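Local coordinates for probable cobalt-precorrin-6B C(15)-methyltransferase (decarboxylating) (Methanothermobacter thermautotrophicus, PDB 1KXZ), which probably catalyses the S-adenosylmethionine-dependent C-15 methylation of cobalt-precorrin-6B and the following C-12 decarboxylation to give cobalt-precorrin-7 in anaerobic cobalamin biosynthesis, at residues G89-A94 / G110-E115; D100-V105 / G127-V132. One frame throughout, in Å; residues are numbered along the deposited sequence.

Overall arrangement
The chain first lays down helix 19-29 and strands 36-40, 57-62 and 84-88 of a class I methyltransferase sheet, whose strand order is 3-2-1-4-5-7-6. It then enters the four segments, which alternate, so the two contacts cross rather than nest. Interaction 1 closes the loop that runs from helix 91-96 through strand 101-106 to the start of helix 113-123, joining two helix N-termini near the S-adenosylmethionine site. Interaction 2 closes a beta-alpha-beta unit, pairing strand 101-106 with strand 128-134 around helix 113-123. The centres lie 16 Å apart, and Leu113 of interaction 1 packs on Val132 of interaction 2.

Interaction 1 (G89-A94 / G110-E115); sequences GDAPEA and GGELQE
Pro92 meets the carboxylate ends of two glutamates, Glu112 at its CD and Glu115 at its CB-CG edge, and this pyrrolidine ring carries most of the contact between the two helix starts. Glu112 brings its carboxylate carbon CD to 3.5 Å from Pro92 CD. Its CG lies between the backbone N and the carbonyl carbon (chi1 62°), and from there the extended chain reaches across to the opposite helix. The Glu115 side chain crosses that of Pro92 at about a right angle, its CD 3.6 Å from Pro92 CG. With CG anti to its N (chi1 179°) and an extended chain, it sets its carboxylate across the CB and CG atoms of the proline; replacing it with an alanine would probably uncover the CB-CG edge of Pro92 and open a gap between the helices. Ala91, an S-adenosylmethionine-binding residue, adds its methyl CB at 4.0 Å from Glu112 OE1.

Asp90, the N-cap of helix 91-96, has OD2 near both carboxylate oxygens of Glu112, with the two carboxylate planes 63° apart. All are acceptors and no hydrogen bond joins them. Arg63 makes long, weak ion pairs with both side chains. The contact thus has carboxylates packed against the CH groups of Pro92 beside a pair of like charges whose closeness probably carries an electrostatic cost, which Arg63 and the N-terminus of helix 91-96 may ease.

Interaction 2 (D100-V105 / G127-V132); sequences DIDIAV and GGRIIV
The carbonyl oxygen of Asp102 receives the backbone N of Arg129 at 2.7 Å, with an N-H...O angle of 156°. The short segments 103-105 and 128-132 run parallel, their axes only 4° apart. From there the bonds step along in the usual parallel manner: Ala104 N gives to Arg129 O at 2.8 Å, and Ala104 O takes Ile131 N at the same length. Arg129 therefore bonds to the residues flanking Ile103, while Ala104 bonds to those flanking Ile130.

The Arg129 side chain leaves with CG beside its own N and anti to the carbonyl carbon (chi1 -63°), then bends at chi2 and chi3, which folds the guanidinium back toward the start of its strand. Its NE donates to Gly127 O at 3.1 Å, close to the guanidinium plane, and a weak bond from NH2 to the same oxygen helps fix the rotation of the group. Over one face sits Asp102 O, 3.6 Å above the plane and offset toward the rim; Ile103 CG1 approaches that face too, 3.5 Å from NH1. The carboxylate of Asp102 stays beyond salt-bridge range, OD1 being 4.2 Å from NH2. Each charge has a closer mate: NH1 binds Asp35 and the carbonyl of Ala29, and Asp102 OD2 binds Lys125 and the backbone N of Val36.

Strand 36-40 lies on the far side of strand 101-106, and strand 171-184 follows strand 128-134 in the sheet. Helix 19-29 covers Ile103, Val105 and Ile131 on one face, whereas Ile120 of helix 113-123 packs on Ala104 and Ile130 on the other, completing the Rossmann-like alpha-beta-alpha layering.

Interaction 1 (G89-A94 / G110-E115)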
# COMPACT_ATOMS: atom_id res chain seq x y z
N GLY A 89 12.52 -32.64 -6.40
CA GLY A 89 11.39 -33.12 -7.16
C GLY A 89 10.02 -32.55 -6.91
O GLY A 89 9.80 -31.67 -6.08
N ASP A 90 9.09 -33.10 -7.69
CA ASP A 90 7.67 -32.77 -7.68
C ASP A 90 7.08 -32.78 -6.28
O ASP A 90 7.04 -33.82 -5.61
CB ASP A 90 6.94 -33.78 -8.58
CG ASP A 90 5.52 -33.39 -8.85
OD1 ASP A 90 4.61 -34.20 -8.50
OD2 ASP A 90 5.31 -32.30 -9.42
N ALA A 91 6.56 -31.63 -5.88
CA ALA A 91 5.98 -31.44 -4.56
C ALA A 91 4.96 -32.46 -4.09
O ALA A 91 5.01 -32.90 -2.94
CB ALA A 91 5.40 -30.03 -4.45
N PRO A 92 4.00 -32.85 -4.95
CA PRO A 92 3.02 -33.84 -4.51
C PRO A 92 3.66 -35.20 -4.23
O PRO A 92 3.31 -35.85 -3.23
CB PRO A 92 2.07 -33.90 -5.69
CG PRO A 92 2.13 -32.56 -6.23
CD PRO A 92 3.59 -32.30 -6.24
N GLU A 93 4.60 -35.62 -5.07
CA GLU A 93 5.25 -36.91 -4.85
C GLU A 93 6.04 -36.89 -3.55
O GLU A 93 5.88 -37.76 -2.69
CB GLU A 93 6.13 -37.26 -6.05
CG GLU A 93 5.32 -37.39 -7.36
CD GLU A 93 6.16 -37.81 -8.58
OE1 GLU A 93 7.37 -37.44 -8.65
OE2 GLU A 93 5.61 -38.49 -9.47
N ALA A 94 6.82 -35.82 -3.37
CA ALA A 94 7.62 -35.60 -2.16
C ALA A 94 6.74 -35.57 -0.92
O ALA A 94 7.04 -36.23 0.07
CB ALA A 94 8.36 -34.30 -2.28
N GLY A 110 3.62 -23.46 -8.21
CA GLY A 110 3.94 -24.57 -9.09
C GLY A 110 2.75 -25.17 -9.80
O GLY A 110 2.78 -26.37 -10.10
N GLY A 111 1.75 -24.35 -10.14
CA GLY A 111 0.55 -24.84 -10.80
C GLY A 111 -0.29 -25.74 -9.90
O GLY A 111 -1.39 -25.36 -9.52
N GLU A 112 0.25 -26.91 -9.55
CA GLU A 112 -0.36 -27.94 -8.71
C GLU A 112 -0.68 -27.57 -7.26
O GLU A 112 -0.69 -28.44 -6.39
CB GLU A 112 0.57 -29.14 -8.71
CG GLU A 112 1.95 -28.82 -8.10
CD GLU A 112 3.09 -29.72 -8.62
OE1 GLU A 112 4.27 -29.43 -8.28
OE2 GLU A 112 2.81 -30.70 -9.37
N LEU A 113 -0.98 -26.32 -7.01
CA LEU A 113 -1.32 -25.85 -5.69
C LEU A 113 -2.49 -26.61 -5.10
O LEU A 113 -2.44 -27.06 -3.98
CB LEU A 113 -1.67 -24.36 -5.75
CG LEU A 113 -2.20 -23.74 -4.46
CD1 LEU A 113 -1.15 -23.77 -3.40
CD2 LEU A 113 -2.63 -22.35 -4.71
N GLN A 114 -3.55 -26.75 -5.86
CA GLN A 114 -4.73 -27.42 -5.36
C GLN A 114 -4.43 -28.85 -4.93
O GLN A 114 -4.96 -29.33 -3.94
CB GLN A 114 -5.79 -27.40 -6.43
CG GLN A 114 -7.02 -28.19 -6.13
CD GLN A 114 -7.55 -28.79 -7.38
OE1 GLN A 114 -7.08 -29.83 -7.82
NE2 GLN A 114 -8.48 -28.09 -8.02
N GLU A 115 -3.57 -29.51 -5.66
CA GLU A 115 -3.21 -30.88 -5.35
C GLU A 115 -2.40 -30.90 -4.06
O GLU A 115 -2.66 -31.68 -3.15
CB GLU A 115 -2.40 -31.47 -6.49
CG GLU A 115 -1.94 -32.88 -6.26
CD GLU A 115 -1.18 -33.47 -7.46
OE1 GLU A 115 -0.80 -32.71 -8.40
OE2 GLU A 115 -0.95 -34.71 -7.47

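Interaction 2 (D100-V105 / G127-V132)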
# COMPACT_ATOMS: atom_id res chain seq x y z
N ASP A 100 3.08 -36.82 9.10
CA ASP A 100 2.05 -35.82 9.25
C ASP A 100 2.68 -34.50 9.71
O ASP A 100 3.69 -34.51 10.43
CB ASP A 100 1.00 -36.29 10.23
CG ASP A 100 0.02 -37.26 9.60
OD1 ASP A 100 0.17 -37.59 8.40
OD2 ASP A 100 -0.88 -37.69 10.33
N ILE A 101 2.07 -33.38 9.32
CA ILE A 101 2.56 -32.05 9.65
C ILE A 101 1.69 -31.23 10.53
O ILE A 101 0.47 -31.36 10.54
CB ILE A 101 2.79 -31.22 8.40
CG1 ILE A 101 2.07 -31.85 7.21
CG2 ILE A 101 4.27 -31.09 8.15
CD1 ILE A 101 1.73 -30.86 6.14
N ASP A 102 2.33 -30.32 11.23
CA ASP A 102 1.65 -29.41 12.13
C ASP A 102 1.52 -28.07 11.41
O ASP A 102 0.49 -27.39 11.46
CB ASP A 102 2.48 -29.20 13.43
CG ASP A 102 2.43 -30.41 14.41
OD1 ASP A 102 1.44 -30.50 15.20
OD2 ASP A 102 3.39 -31.24 14.44
N ILE A 103 2.57 -27.73 10.68
CA ILE A 103 2.65 -26.47 9.97
C ILE A 103 3.03 -26.71 8.53
O ILE A 103 3.97 -27.47 8.25
CB ILE A 103 3.76 -25.61 10.54
CG1 ILE A 103 3.49 -25.33 12.02
CG2 ILE A 103 3.93 -24.35 9.71
CD1 ILE A 103 4.69 -24.75 12.74
N ALA A 104 2.35 -26.02 7.61
CA ALA A 104 2.66 -26.13 6.20
C ALA A 104 2.74 -24.75 5.63
O ALA A 104 1.82 -23.96 5.78
CB ALA A 104 1.60 -26.90 5.49
N VAL A 105 3.89 -24.41 5.10
CA VAL A 105 4.03 -23.12 4.45
C VAL A 105 4.18 -23.50 2.96
O VAL A 105 5.09 -24.26 2.58
CB VAL A 105 5.26 -22.38 4.94
CG1 VAL A 105 5.50 -21.17 4.05
CG2 VAL A 105 5.07 -21.97 6.38
N GLY A 127 -5.34 -29.19 14.63
CA GLY A 127 -4.83 -27.89 15.04
C GLY A 127 -3.65 -27.40 14.20
O GLY A 127 -2.91 -26.50 14.59
N GLY A 128 -3.43 -28.04 13.06
CA GLY A 128 -2.34 -27.65 12.19
C GLY A 128 -2.67 -26.35 11.48
O GLY A 128 -3.85 -25.96 11.35
N ARG A 129 -1.63 -25.72 10.97
CA ARG A 129 -1.76 -24.47 10.27
C ARG A 129 -1.19 -24.59 8.87
O ARG A 129 -0.17 -25.23 8.67
CB ARG A 129 -1.01 -23.38 11.02
CG ARG A 129 -1.53 -23.09 12.40
CD ARG A 129 -0.43 -23.29 13.46
NE ARG A 129 -0.44 -24.63 14.05
CZ ARG A 129 0.57 -25.15 14.74
NH1 ARG A 129 1.69 -24.46 14.92
NH2 ARG A 129 0.45 -26.37 15.26
N ILE A 130 -1.89 -24.01 7.89
CA ILE A 130 -1.43 -23.97 6.52
C ILE A 130 -1.31 -22.48 6.18
O ILE A 130 -2.14 -21.67 6.60
CB ILE A 130 -2.43 -24.60 5.57
CG1 ILE A 130 -2.76 -26.04 6.00
CG2 ILE A 130 -1.88 -24.60 4.15
CD1 ILE A 130 -3.62 -26.79 4.98
N ILE A 131 -0.24 -22.11 5.49
CA ILE A 131 -0.03 -20.72 5.11
C ILE A 131 0.49 -20.76 3.70
O ILE A 131 1.48 -21.40 3.43
CB ILE A 131 0.99 -20.07 6.01
CG1 ILE A 131 0.53 -20.22 7.45
CG2 ILE A 131 1.19 -18.61 5.62
CD1 ILE A 131 1.62 -20.00 8.44
N VAL A 132 -0.26 -20.15 2.80
CA VAL A 132 0.10 -20.13 1.41
C VAL A 132 0.55 -18.72 1.12
O VAL A 132 -0.16 -17.78 1.41
CB VAL A 132 -1.13 -20.42 0.55
CG1 VAL A 132 -0.74 -20.54 -0.91
CG2 VAL A 132 -1.83 -21.63 1.05